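Local coordinates for protein CD180 antigen (Mus musculus, PDB 3T6Q) that may cooperate with MD-1 and TLR4 in the innate response of B cells to bacterial lipopolysaccharide, leading to NF-kappa-B activation, at residues K415-P420 / S441-D446; S142-P147 / K170-S175; D284-H289 / L308-F313. One frame throughout, in Å; residues are numbered along the deposited sequence. Where two conformers were deposited one is given.

Interaction 1. Residues K415-P420 / S441-D446; sequences KDAQSP and SEQLFD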
ATOM      1  N   LYS A 415     -60.683 -17.045  -1.763  1.00 26.71           N
ATOM      2  CA  LYS A 415     -61.860 -17.895  -1.583  1.00 28.42           C
ATOM      3  C   LYS A 415     -62.199 -18.667  -2.855  1.00 27.89           C
ATOM      4  O   LYS A 415     -61.880 -18.211  -3.951  1.00 28.26           O
ATOM      5  CB  LYS A 415     -63.042 -17.014  -1.204  1.00 29.95           C
ATOM      6  CG  LYS A 415     -63.080 -16.646   0.263  1.00 41.49           C
ATOM      7  CD  LYS A 415     -64.416 -15.975   0.576  1.00 45.77           C
ATOM      8  CE  LYS A 415     -64.745 -16.127   2.044  1.00 48.25           C
ATOM      9  NZ  LYS A 415     -66.173 -16.499   2.202  1.00 48.73           N
ATOM     10  N   ASP A 416     -62.838 -19.833  -2.718  1.00 29.52           N
ATOM     11  CA  ASP A 416     -63.301 -20.622  -3.880  1.00 30.71           C
ATOM     12  C   ASP A 416     -64.054 -19.803  -4.921  1.00 26.82           C
ATOM     13  O   ASP A 416     -64.863 -18.946  -4.586  1.00 26.76           O
ATOM     14  CB  ASP A 416     -64.204 -21.793  -3.446  1.00 32.77           C
ATOM     15  CG  ASP A 416     -63.431 -22.891  -2.724  1.00 42.58           C
ATOM     16  OD1 ASP A 416     -62.194 -22.949  -2.882  1.00 40.13           O
ATOM     17  OD2 ASP A 416     -64.050 -23.693  -1.987  1.00 45.23           O
ATOM     18  N   ALA A 417     -63.726 -20.075  -6.184  1.00 28.07           N
ATOM     19  CA  ALA A 417     -64.377 -19.490  -7.362  1.00 31.37           C
ATOM     20  C   ALA A 417     -64.255 -17.968  -7.522  1.00 30.93           C
ATOM     21  O   ALA A 417     -64.998 -17.375  -8.304  1.00 33.73           O
ATOM     22  CB  ALA A 417     -65.842 -19.945  -7.455  1.00 34.16           C
ATOM     23  N   GLN A 418     -63.330 -17.344  -6.777  0.50 28.90           N
ATOM     24  CA  GLN A 418     -63.073 -15.891  -6.882  0.50 27.68           C
ATOM     25  C   GLN A 418     -62.095 -15.605  -8.013  0.50 24.72           C
ATOM     26  O   GLN A 418     -61.284 -16.467  -8.365  0.50 24.33           O
ATOM     27  CB  GLN A 418     -62.506 -15.305  -5.569  0.50 26.97           C
ATOM     28  CG  GLN A 418     -63.480 -15.248  -4.389  0.50 32.23           C
ATOM     29  CD  GLN A 418     -64.463 -14.076  -4.453  0.50 33.61           C
ATOM     30  OE1 GLN A 418     -64.128 -12.931  -4.121  0.50 29.18           O
ATOM     31  NE2 GLN A 418     -65.701 -14.372  -4.855  0.50 34.40           N
ATOM     32  N   SER A 419     -62.155 -14.385  -8.557  1.00 22.96           N
ATOM     33  CA  SER A 419     -61.270 -13.983  -9.660  1.00 21.01           C
ATOM     34  C   SER A 419     -60.493 -12.704  -9.310  1.00 22.97           C
ATOM     35  O   SER A 419     -60.866 -11.622  -9.726  1.00 21.14           O
ATOM     36  CB  SER A 419     -62.051 -13.790 -10.964  1.00 22.29           C
ATOM     37  OG  SER A 419     -62.722 -14.977 -11.302  1.00 22.45           O
ATOM     38  N   PRO A 420     -59.377 -12.855  -8.565  1.00 22.42           N
ATOM     39  CA  PRO A 420     -58.733 -11.689  -8.003  1.00 21.35           C
ATOM     40  C   PRO A 420     -58.097 -10.788  -9.041  1.00 22.22           C
ATOM     41  O   PRO A 420     -57.985  -9.591  -8.776  1.00 22.73           O
ATOM     42  CB  PRO A 420     -57.669 -12.268  -7.028  1.00 22.74           C
ATOM     43  CG  PRO A 420     -57.600 -13.729  -7.294  1.00 25.56           C
ATOM     44  CD  PRO A 420     -58.796 -14.138  -8.097  1.00 21.31           C
ATOM     45  N   SER A 441     -58.544 -24.225  -9.719  1.00 28.91           N
ATOM     46  CA  SER A 441     -59.751 -23.376  -9.744  1.00 30.95           C
ATOM     47  C   SER A 441     -59.940 -22.708 -11.122  1.00 27.97           C
ATOM     48  O   SER A 441     -59.059 -21.994 -11.583  1.00 29.79           O
ATOM     49  CB  SER A 441     -59.662 -22.293  -8.689  1.00 29.73           C
ATOM     50  OG  SER A 441     -60.783 -21.419  -8.848  1.00 36.01           O
ATOM     51  N   GLU A 442     -61.087 -22.943 -11.771  1.00 27.25           N
ATOM     52  CA  GLU A 442     -61.290 -22.528 -13.176  1.00 29.87           C
ATOM     53  C   GLU A 442     -61.336 -21.011 -13.328  1.00 25.50           C
ATOM     54  O   GLU A 442     -60.969 -20.487 -14.378  1.00 30.44           O
ATOM     55  CB  GLU A 442     -62.605 -23.090 -13.749  1.00 35.70           C
ATOM     56  CG  GLU A 442     -62.717 -24.592 -13.748  1.00 51.08           C
ATOM     57  CD  GLU A 442     -64.061 -25.029 -14.293  1.00 64.71           C
ATOM     58  OE1 GLU A 442     -64.314 -24.780 -15.493  1.00 57.83           O
ATOM     59  OE2 GLU A 442     -64.864 -25.593 -13.518  1.00 66.61           O
ATOM     60  N   GLN A 443     -61.781 -20.328 -12.273  1.00 23.76           N
ATOM     61  CA  GLN A 443     -61.982 -18.857 -12.281  1.00 26.84           C
ATOM     62  C   GLN A 443     -60.745 -18.068 -11.808  1.00 23.81           C
ATOM     63  O   GLN A 443     -60.691 -16.837 -11.924  1.00 24.22           O
ATOM     64  CB  GLN A 443     -63.176 -18.491 -11.366  1.00 29.72           C
ATOM     65  CG  GLN A 443     -64.507 -19.173 -11.724  1.00 35.13           C
ATOM     66  CD  GLN A 443     -64.760 -20.520 -11.012  1.00 40.54           C
ATOM     67  OE1 GLN A 443     -65.875 -21.037 -11.062  1.00 53.98           O
ATOM     68  NE2 GLN A 443     -63.739 -21.095 -10.369  1.00 32.17           N
ATOM     69  N   LEU A 444     -59.748 -18.768 -11.300  1.00 20.78           N
ATOM     70  CA  LEU A 444     -58.617 -18.061 -10.632  1.00 22.05           C
ATOM     71  C   LEU A 444     -57.975 -16.987 -11.500  1.00 22.57           C
ATOM     72  O   LEU A 444     -57.687 -15.871 -11.012  1.00 21.08           O
ATOM     73  CB  LEU A 444     -57.580 -19.054 -10.080  1.00 22.04           C
ATOM     74  CG  LEU A 444     -56.287 -18.466  -9.474  1.00 22.17           C
ATOM     75  CD1 LEU A 444     -56.698 -17.714  -8.227  1.00 18.48           C
ATOM     76  CD2 LEU A 444     -55.318 -19.598  -9.148  1.00 21.37           C
ATOM     77  N   PHE A 445     -57.804 -17.302 -12.792  1.00 20.07           N
ATOM     78  CA  PHE A 445     -57.117 -16.416 -13.729  1.00 22.24           C
ATOM     79  C   PHE A 445     -57.991 -15.708 -14.735  1.00 20.79           C
ATOM     80  O   PHE A 445     -57.478 -15.199 -15.743  1.00 21.81           O
ATOM     81  CB  PHE A 445     -55.950 -17.124 -14.442  1.00 19.68           C
ATOM     82  CG  PHE A 445     -54.845 -17.548 -13.475  1.00 20.66           C
ATOM     83  CD1 PHE A 445     -54.244 -16.602 -12.629  1.00 25.02           C
ATOM     84  CD2 PHE A 445     -54.453 -18.865 -13.385  1.00 21.58           C
ATOM     85  CE1 PHE A 445     -53.250 -16.998 -11.734  1.00 23.95           C
ATOM     86  CE2 PHE A 445     -53.438 -19.263 -12.524  1.00 27.40           C
ATOM     87  CZ  PHE A 445     -52.854 -18.341 -11.673  1.00 26.20           C
ATOM     88  N   ASP A 446     -59.277 -15.642 -14.458  1.00 22.84           N
ATOM     89  CA  ASP A 446     -60.173 -14.859 -15.308  1.00 27.50           C
ATOM     90  C   ASP A 446     -59.750 -13.398 -15.348  1.00 25.97           C
ATOM     91  O   ASP A 446     -59.358 -12.820 -14.322  1.00 27.20           O
ATOM     92  CB  ASP A 446     -61.616 -14.910 -14.793  1.00 29.53           C
ATOM     93  CG  ASP A 446     -62.315 -16.248 -15.058  1.00 32.92           C
ATOM     94  OD1 ASP A 446     -61.884 -17.017 -15.927  1.00 36.67           O
ATOM     95  OD2 ASP A 446     -63.323 -16.524 -14.377  1.00 33.16           O
TER
HETATM   96  O   HOH W   1     -60.513 -19.060  -7.603  1.00 31.14           O
HETATM   97  O   HOH W   2     -64.991 -14.873 -13.435  1.00 46.54           O
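This is a small loop-to-loop contact, partly polar, between two successive leucine-rich repeats, 415-420 in LRR 14 and 441-446 in LRR 15. Its one direct hydrogen bond runs from S419 OG to Q443 O at 2.8 Å. The hydroxyl does not meet the carbonyl in its plane but is tilted 34° from it. D446 N binds the same oxygen from the opposite face, so Q443 O is gripped from both sides. S419 OG lies beside its own backbone N, anti to the carbonyl carbon (chi1 -58°), which turns it to the other loop.

Two waters fill in the polar network. One joins Q418 O to S441 OG. The other donates to both S419 OG and D446 OD2; the latter lies 3.5 Å from S419 OG.

Both loops belong to the Toll-like receptor solenoid, where each repeat follows its short strand with a return loop. Within 441-446 the return loop holds two overlapping type I turns, S441-L444 and Q443-D446, while 415-420 includes a type II turn from K415 to Q418.

The Q443 side chain bends at chi2 (91°) and lays its amide alongside A417. Q443 NE2 comes to 3.5 Å from A417 CA, and Q443 CD touches A417 CB at 3.8 Å. The same NE2 makes a weak bond to S441 OG. P420 CD meets L444 CD1 at 4.1 Å and also rests on L444 O. On the far side of 415-420, S419 N and Q418 OE1 are hydrogen-bonded to T393 of the preceding repeat.

Interaction 2. Residues S142-P147 / K170-S175; sequences SSIKLP and KEDMSS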
ATOM      1  N   SER A 142      -2.394   9.945  -4.118  1.00 23.17           N
ATOM      2  CA  SER A 142      -2.985  11.034  -3.335  1.00 23.18           C
ATOM      3  C   SER A 142      -3.414  12.216  -4.187  1.00 25.51           C
ATOM      4  O   SER A 142      -3.809  13.229  -3.670  1.00 24.92           O
ATOM      5  CB  SER A 142      -2.034  11.516  -2.255  1.00 24.38           C
ATOM      6  OG  SER A 142      -0.827  11.929  -2.874  1.00 28.76           O
ATOM      7  N   SER A 143      -3.380  12.056  -5.492  1.00 28.14           N
ATOM      8  CA  SER A 143      -3.882  13.089  -6.379  1.00 30.24           C
ATOM      9  C   SER A 143      -4.554  12.439  -7.568  1.00 24.83           C
ATOM     10  O   SER A 143      -4.088  11.414  -8.050  1.00 27.52           O
ATOM     11  CB  SER A 143      -2.703  13.944  -6.888  1.00 33.38           C
ATOM     12  OG  SER A 143      -3.192  14.923  -7.788  1.00 38.02           O
ATOM     13  N   ILE A 144      -5.614  13.061  -8.078  1.00 22.54           N
ATOM     14  CA  ILE A 144      -6.259  12.579  -9.317  1.00 23.19           C
ATOM     15  C   ILE A 144      -5.585  13.105 -10.624  1.00 23.80           C
ATOM     16  O   ILE A 144      -5.906  12.639 -11.728  1.00 26.98           O
ATOM     17  CB  ILE A 144      -7.787  12.890  -9.308  1.00 23.26           C
ATOM     18  CG1 ILE A 144      -8.057  14.369  -9.478  1.00 25.48           C
ATOM     19  CG2 ILE A 144      -8.410  12.527  -7.952  1.00 25.89           C
ATOM     20  CD1 ILE A 144      -9.486  14.663  -9.881  1.00 27.06           C
ATOM     21  N   LYS A 145      -4.654  14.045 -10.493  1.00 27.71           N
ATOM     22  CA  LYS A 145      -4.079  14.740 -11.664  1.00 28.66           C
ATOM     23  C   LYS A 145      -3.518  13.748 -12.665  1.00 29.85           C
ATOM     24  O   LYS A 145      -2.738  12.864 -12.315  1.00 32.90           O
ATOM     25  CB  LYS A 145      -3.029  15.766 -11.247  1.00 29.99           C
ATOM     26  CG  LYS A 145      -2.488  16.553 -12.455  1.00 39.78           C
ATOM     27  CD  LYS A 145      -2.162  18.009 -12.151  1.00 46.42           C
ATOM     28  CE  LYS A 145      -1.351  18.190 -10.884  1.00 48.12           C
ATOM     29  NZ  LYS A 145       0.082  17.879 -11.118  1.00 61.49           N
ATOM     30  N   LEU A 146      -3.965  13.852 -13.905  1.00 26.91           N
ATOM     31  CA  LEU A 146      -3.464  12.997 -14.966  1.00 30.84           C
ATOM     32  C   LEU A 146      -2.129  13.580 -15.464  1.00 37.91           C
ATOM     33  O   LEU A 146      -1.960  14.810 -15.453  1.00 36.81           O
ATOM     34  CB  LEU A 146      -4.500  12.859 -16.077  1.00 30.42           C
ATOM     35  CG  LEU A 146      -5.787  12.162 -15.602  1.00 30.45           C
ATOM     36  CD1 LEU A 146      -6.815  12.168 -16.713  1.00 28.68           C
ATOM     37  CD2 LEU A 146      -5.523  10.717 -15.158  1.00 30.87           C
ATOM     38  N   PRO A 147      -1.169  12.704 -15.846  1.00 44.45           N
ATOM     39  CA  PRO A 147       0.158  13.181 -16.243  1.00 51.90           C
ATOM     40  C   PRO A 147       0.133  13.889 -17.610  1.00 41.55           C
ATOM     41  O   PRO A 147      -0.746  13.617 -18.428  1.00 35.87           O
ATOM     42  CB  PRO A 147       0.972  11.879 -16.328  1.00 55.14           C
ATOM     43  CG  PRO A 147      -0.029  10.869 -16.799  1.00 49.56           C
ATOM     44  CD  PRO A 147      -1.290  11.240 -16.042  1.00 46.24           C
ATOM     45  N   LYS A 170      -7.898  23.025  -8.546  1.00 32.12           N
ATOM     46  CA  LYS A 170      -8.159  23.454  -9.926  1.00 31.19           C
ATOM     47  C   LYS A 170      -7.282  22.745 -10.950  1.00 27.82           C
ATOM     48  O   LYS A 170      -7.750  22.265 -11.983  1.00 27.63           O
ATOM     49  CB  LYS A 170      -7.895  24.959 -10.050  1.00 35.48           C
ATOM     50  CG  LYS A 170      -9.001  25.868  -9.549  1.00 46.33           C
ATOM     51  CD  LYS A 170      -8.575  27.323  -9.715  1.00 49.04           C
ATOM     52  CE  LYS A 170      -9.769  28.248  -9.798  1.00 58.40           C
ATOM     53  NZ  LYS A 170      -9.301  29.615 -10.151  1.00 62.89           N
ATOM     54  N   GLU A 171      -5.991  22.679 -10.649  1.00 29.84           N
ATOM     55  CA  GLU A 171      -5.015  22.013 -11.519  1.00 35.10           C
ATOM     56  C   GLU A 171      -5.342  20.555 -11.751  1.00 29.81           C
ATOM     57  O   GLU A 171      -5.314  20.076 -12.899  1.00 30.16           O
ATOM     58  CB  GLU A 171      -3.635  22.119 -10.885  1.00 43.95           C
ATOM     59  CG  GLU A 171      -2.523  22.319 -11.882  1.00 63.95           C
ATOM     60  CD  GLU A 171      -1.411  23.168 -11.307  1.00 73.61           C
ATOM     61  OE1 GLU A 171      -0.774  22.714 -10.328  1.00 77.81           O
ATOM     62  OE2 GLU A 171      -1.183  24.285 -11.832  1.00 72.66           O
ATOM     63  N   ASP A 172      -5.666  19.848 -10.664  1.00 28.94           N
ATOM     64  CA  ASP A 172      -6.142  18.446 -10.755  1.00 27.95           C
ATOM     65  C   ASP A 172      -7.300  18.327 -11.720  1.00 26.85           C
ATOM     66  O   ASP A 172      -7.302  17.474 -12.612  1.00 25.96           O
ATOM     67  CB  ASP A 172      -6.640  17.948  -9.380  1.00 28.40           C
ATOM     68  CG  ASP A 172      -5.529  17.861  -8.329  1.00 33.15           C
ATOM     69  OD1 ASP A 172      -4.345  17.793  -8.738  1.00 34.75           O
ATOM     70  OD2 ASP A 172      -5.847  17.837  -7.094  1.00 33.58           O
ATOM     71  N   MET A 173      -8.308  19.171 -11.495  1.00 28.40           N
ATOM     72  CA  MET A 173      -9.524  19.132 -12.312  1.00 30.88           C
ATOM     73  C   MET A 173      -9.261  19.527 -13.765  1.00 29.27           C
ATOM     74  O   MET A 173      -9.846  18.936 -14.667  1.00 29.57           O
ATOM     75  CB  MET A 173     -10.650  19.992 -11.681  1.00 31.41           C
ATOM     76  CG  MET A 173     -11.067  19.581 -10.266  1.00 30.94           C
ATOM     77  SD  MET A 173     -11.444  17.804 -10.116  1.00 42.25           S
ATOM     78  CE  MET A 173     -12.638  17.606 -11.414  1.00 28.91           C
ATOM     79  N   SER A 174      -8.353  20.480 -14.015  1.00 33.23           N
ATOM     80  CA  SER A 174      -8.093  20.852 -15.426  1.00 35.29           C
ATOM     81  C   SER A 174      -7.391  19.740 -16.213  1.00 34.56           C
ATOM     82  O   SER A 174      -7.537  19.657 -17.413  1.00 33.41           O
ATOM     83  CB  SER A 174      -7.367  22.196 -15.543  1.00 38.85           C
ATOM     84  OG  SER A 174      -6.107  22.113 -14.933  1.00 49.28           O
ATOM     85  N   SER A 175      -6.675  18.841 -15.522  1.00 35.85           N
ATOM     86  CA  SER A 175      -6.049  17.701 -16.208  1.00 33.65           C
ATOM     87  C   SER A 175      -7.074  16.735 -16.854  1.00 35.07           C
ATOM     88  O   SER A 175      -6.708  15.929 -17.713  1.00 39.44           O
ATOM     89  CB  SER A 175      -5.070  16.958 -15.271  1.00 40.62           C
ATOM     90  OG  SER A 175      -5.757  16.105 -14.357  1.00 32.89           O
TER
HETATM   91  O   HOH W   3      -6.482  15.342  -6.370  1.00 24.72           O
HETATM   92  O   HOH W   4      -3.368  15.787 -18.675  1.00 54.04           O
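S175 OG is gripped from both segments. It accepts from L146 N at 2.9 Å in a nearly straight bond, N-H...O angle 168°. It also donates to D172 O, one helical turn back, at 2.7 Å. With chi1 at 78°, OG sits between its own backbone N and carbonyl carbon, within reach of both partners.

S143 OG accepts from K145 N in an ST turn. D172 OD1 lies 3.2 Å from this hydroxyl and 3.5 Å from K145 CB. The other carboxylate oxygen, D172 OD2, takes a bond from S169 N, and a water links it to I144 N.

K145 crosses D172 at about a right angle. Its aliphatic part is bent over the helix, with CD 3.8 Å from E171 O. K145 NZ stays 5.0 Å from both E171 OE1 and D172 OD1, too far for a salt bridge. On the buried side, I144 CD1 touches M173 SD at 3.7 Å, while I144 CG1 packs on D172 CB.

This is loop-on-helix packing between successive repeats of the leucine-rich-repeat solenoid, away from the strands. Helix 170-174 of LRR 6 lies against the loop after strand 133-135 in LRR 5. M173 continues to A198 and F199 in the next repeat.

Interaction 3. Residues D284-H289 / L308-F313; sequences DLTATH and LSANKF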
ATOM      1  N   ASP A 284     -32.252   8.846  -3.335  1.00 16.37           N
ATOM      2  CA  ASP A 284     -32.142   7.521  -2.676  1.00 16.95           C
ATOM      3  C   ASP A 284     -31.791   7.690  -1.199  1.00 15.53           C
ATOM      4  O   ASP A 284     -30.672   8.109  -0.859  1.00 16.30           O
ATOM      5  CB  ASP A 284     -31.072   6.660  -3.369  1.00 18.98           C
ATOM      6  CG  ASP A 284     -31.145   5.188  -2.947  1.00 20.87           C
ATOM      7  OD1 ASP A 284     -31.303   4.909  -1.718  1.00 17.59           O
ATOM      8  OD2 ASP A 284     -31.097   4.321  -3.860  1.00 18.45           O
ATOM      9  N   LEU A 285     -32.717   7.308  -0.322  1.00 15.32           N
ATOM     10  CA  LEU A 285     -32.506   7.413   1.143  1.00 15.93           C
ATOM     11  C   LEU A 285     -32.507   6.033   1.821  1.00 15.21           C
ATOM     12  O   LEU A 285     -33.028   5.875   2.929  1.00 16.99           O
ATOM     13  CB  LEU A 285     -33.561   8.330   1.734  1.00 15.10           C
ATOM     14  CG  LEU A 285     -33.507   9.801   1.229  1.00 17.25           C
ATOM     15  CD1 LEU A 285     -34.765  10.551   1.666  1.00 15.19           C
ATOM     16  CD2 LEU A 285     -32.267  10.521   1.769  1.00 17.21           C
ATOM     17  N   THR A 286     -31.938   5.039   1.125  1.00 17.12           N
ATOM     18  CA  THR A 286     -31.859   3.663   1.612  1.00 14.84           C
ATOM     19  C   THR A 286     -31.195   3.596   2.995  1.00 15.30           C
ATOM     20  O   THR A 286     -30.098   4.169   3.201  1.00 15.03           O
ATOM     21  CB  THR A 286     -31.069   2.777   0.638  1.00 15.94           C
ATOM     22  OG1 THR A 286     -31.791   2.666  -0.581  1.00 14.99           O
ATOM     23  CG2 THR A 286     -30.900   1.320   1.254  1.00 15.97           C
ATOM     24  N   ALA A 287     -31.875   2.960   3.936  1.00 15.66           N
ATOM     25  CA  ALA A 287     -31.283   2.655   5.267  1.00 14.47           C
ATOM     26  C   ALA A 287     -30.785   3.904   6.011  1.00 15.25           C
ATOM     27  O   ALA A 287     -29.678   3.888   6.556  1.00 17.18           O
ATOM     28  CB  ALA A 287     -30.162   1.625   5.120  1.00 15.15           C
ATOM     29  N   THR A 288     -31.604   4.946   6.068  1.00 14.42           N
ATOM     30  CA  THR A 288     -31.199   6.206   6.690  1.00 14.94           C
ATOM     31  C   THR A 288     -31.850   6.414   8.053  1.00 15.07           C
ATOM     32  O   THR A 288     -31.886   7.556   8.575  1.00 16.40           O
ATOM     33  CB  THR A 288     -31.517   7.436   5.782  1.00 15.45           C
ATOM     34  OG1 THR A 288     -32.889   7.378   5.316  1.00 14.97           O
ATOM     35  CG2 THR A 288     -30.484   7.497   4.592  1.00 15.16           C
ATOM     36  N   HIS A 289     -32.330   5.321   8.656  1.00 16.25           N
ATOM     37  CA  HIS A 289     -33.010   5.337   9.999  1.00 18.92           C
ATOM     38  C   HIS A 289     -34.272   6.170  10.052  1.00 17.37           C
ATOM     39  O   HIS A 289     -34.638   6.688  11.103  1.00 18.71           O
ATOM     40  CB  HIS A 289     -32.035   5.777  11.077  1.00 20.13           C
ATOM     41  CG  HIS A 289     -30.764   4.979  11.077  1.00 26.65           C
ATOM     42  ND1 HIS A 289     -30.601   3.873  11.840  1.00 30.75           N
ATOM     43  CD2 HIS A 289     -29.600   5.099  10.297  1.00 27.38           C
ATOM     44  CE1 HIS A 289     -29.381   3.340  11.601  1.00 28.70           C
ATOM     45  NE2 HIS A 289     -28.767   4.099  10.666  1.00 28.20           N
ATOM     46  N   LEU A 308     -37.007   4.663  -0.458  1.00 13.74           N
ATOM     47  CA  LEU A 308     -37.068   4.757   1.048  1.00 13.70           C
ATOM     48  C   LEU A 308     -36.915   3.366   1.666  1.00 14.29           C
ATOM     49  O   LEU A 308     -37.380   3.091   2.774  1.00 14.36           O
ATOM     50  CB  LEU A 308     -38.426   5.317   1.465  1.00 14.60           C
ATOM     51  CG  LEU A 308     -38.771   6.753   0.976  1.00 17.47           C
ATOM     52  CD1 LEU A 308     -40.193   7.159   1.363  1.00 20.06           C
ATOM     53  CD2 LEU A 308     -37.767   7.739   1.501  1.00 17.62           C
ATOM     54  N   SER A 309     -36.298   2.483   0.903  1.00 15.39           N
ATOM     55  CA  SER A 309     -36.062   1.094   1.352  1.00 14.10           C
ATOM     56  C   SER A 309     -35.214   1.030   2.612  1.00 14.73           C
ATOM     57  O   SER A 309     -34.377   1.924   2.868  1.00 14.97           O
ATOM     58  CB  SER A 309     -35.360   0.359   0.221  1.00 15.01           C
ATOM     59  OG  SER A 309     -36.216   0.345  -0.917  1.00 17.52           O
ATOM     60  N   ALA A 310     -35.424  -0.048   3.375  1.00 14.90           N
ATOM     61  CA  ALA A 310     -34.573  -0.434   4.491  1.00 13.95           C
ATOM     62  C   ALA A 310     -34.619   0.577   5.640  1.00 13.57           C
ATOM     63  O   ALA A 310     -33.672   0.698   6.403  1.00 17.05           O
ATOM     64  CB  ALA A 310     -33.133  -0.740   4.029  1.00 13.85           C
ATOM     65  N   ASN A 311     -35.731   1.295   5.737  1.00 14.51           N
ATOM     66  CA  ASN A 311     -35.974   2.238   6.819  1.00 15.65           C
ATOM     67  C   ASN A 311     -36.890   1.588   7.856  1.00 15.24           C
ATOM     68  O   ASN A 311     -37.037   0.354   7.827  1.00 17.21           O
ATOM     69  CB  ASN A 311     -36.522   3.515   6.203  1.00 14.22           C
ATOM     70  CG  ASN A 311     -35.380   4.343   5.639  1.00 16.97           C
ATOM     71  OD1 ASN A 311     -34.398   4.546   6.330  1.00 16.71           O
ATOM     72  ND2 ASN A 311     -35.429   4.657   4.350  1.00 16.05           N
ATOM     73  N   LYS A 312     -37.540   2.375   8.720  1.00 18.05           N
ATOM     74  CA  LYS A 312     -38.298   1.778   9.811  1.00 17.97           C
ATOM     75  C   LYS A 312     -39.649   2.431  10.031  1.00 19.98           C
ATOM     76  O   LYS A 312     -40.023   2.730  11.140  1.00 18.22           O
ATOM     77  CB  LYS A 312     -37.484   1.643  11.123  1.00 23.90           C
ATOM     78  CG  LYS A 312     -36.622   2.830  11.444  1.00 29.80           C
ATOM     79  CD  LYS A 312     -35.732   2.631  12.683  1.00 37.28           C
ATOM     80  CE  LYS A 312     -35.370   4.018  13.256  1.00 41.33           C
ATOM     81  NZ  LYS A 312     -34.399   3.963  14.390  1.00 42.14           N
ATOM     82  N   PHE A 313     -40.394   2.609   8.953  1.00 15.38           N
ATOM     83  CA  PHE A 313     -41.774   3.116   9.055  1.00 19.96           C
ATOM     84  C   PHE A 313     -42.660   2.071   9.684  1.00 20.13           C
ATOM     85  O   PHE A 313     -42.424   0.857   9.487  1.00 22.54           O
ATOM     86  CB  PHE A 313     -42.328   3.434   7.651  1.00 16.33           C
ATOM     87  CG  PHE A 313     -41.472   4.445   6.896  1.00 17.36           C
ATOM     88  CD1 PHE A 313     -41.467   5.792   7.270  1.00 18.41           C
ATOM     89  CD2 PHE A 313     -40.622   4.031   5.865  1.00 20.34           C
ATOM     90  CE1 PHE A 313     -40.628   6.705   6.616  1.00 21.85           C
ATOM     91  CE2 PHE A 313     -39.799   4.928   5.199  1.00 21.21           C
ATOM     92  CZ  PHE A 313     -39.798   6.268   5.568  1.00 19.34           C
TER
HETATM   93  O   HOH W   5     -32.573   2.367   8.481  1.00 16.94           O
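N311 reaches across to the neighbouring repeat and lays its amide against the backbone turn L285-H289. Its ND2 donates to L285 O at 3.0 Å, almost perfectly straight (177°) and in the plane of the amide. Its OD1 accepts from T288 N at 2.8 Å, with a more bent N-H...O angle of 137°, and also from L290 N. The amide therefore uses both ends, which fixes its rotation. This is one rung of the asparagine ladder known from leucine-rich repeats; the preceding repeat has T288 at this place.

L285 O has a second donor, T288 OG1, which comes to the opposite face of its plane. T288 OG1 takes the position between its backbone N and carbonyl carbon (chi1 50°), which brings it back over that oxygen. N311 ND2 also makes a weak bond to L308 O in its own segment.

A287 N donates to S309 O at 2.9 Å, in the carbonyl plane. T286 CA makes a CA-H...O contact to S309 O, and A287 CA one to A310 O. A water joins H289 N to A310 O. A287 CB and A310 CB touch at 4.0 Å. L285 and L308 lie side by side, pointing the same way, with L285 CD1 4.1 Å from L308 CD2.

An Asx turn at D284, whose OD1 takes both N and OG1 of T286, shapes the start of the first segment. That segment starts on the last residue of strand 282-284, and the second just after strand 305-307, its parallel neighbour. S309 OG binds K333 N and F313 O binds N335, in the next repeat.

How the interactions relate
All three contacts join consecutive repeats of one solenoid: interaction 2 LRR 5 to LRR 6, interaction 3 LRR 9 to LRR 10, interaction 1 LRR 14 to LRR 15. They do not touch. Interactions 1 and 2 lie on opposite sides of the chain's centre, their centres 65 Å apart. Interaction 3 lies between them in sequence, its centre 37 Å from that of interaction 1 and 36 Å from that of interaction 2. Interaction 3 sits at the ends of the parallel strands. There another protein chain packs on T286, A287 and A310. The side chain of A310 is about 6 Å from a bound alpha-D-mannopyranose. No other protein chain of the assembly touches interactions 1 and 2.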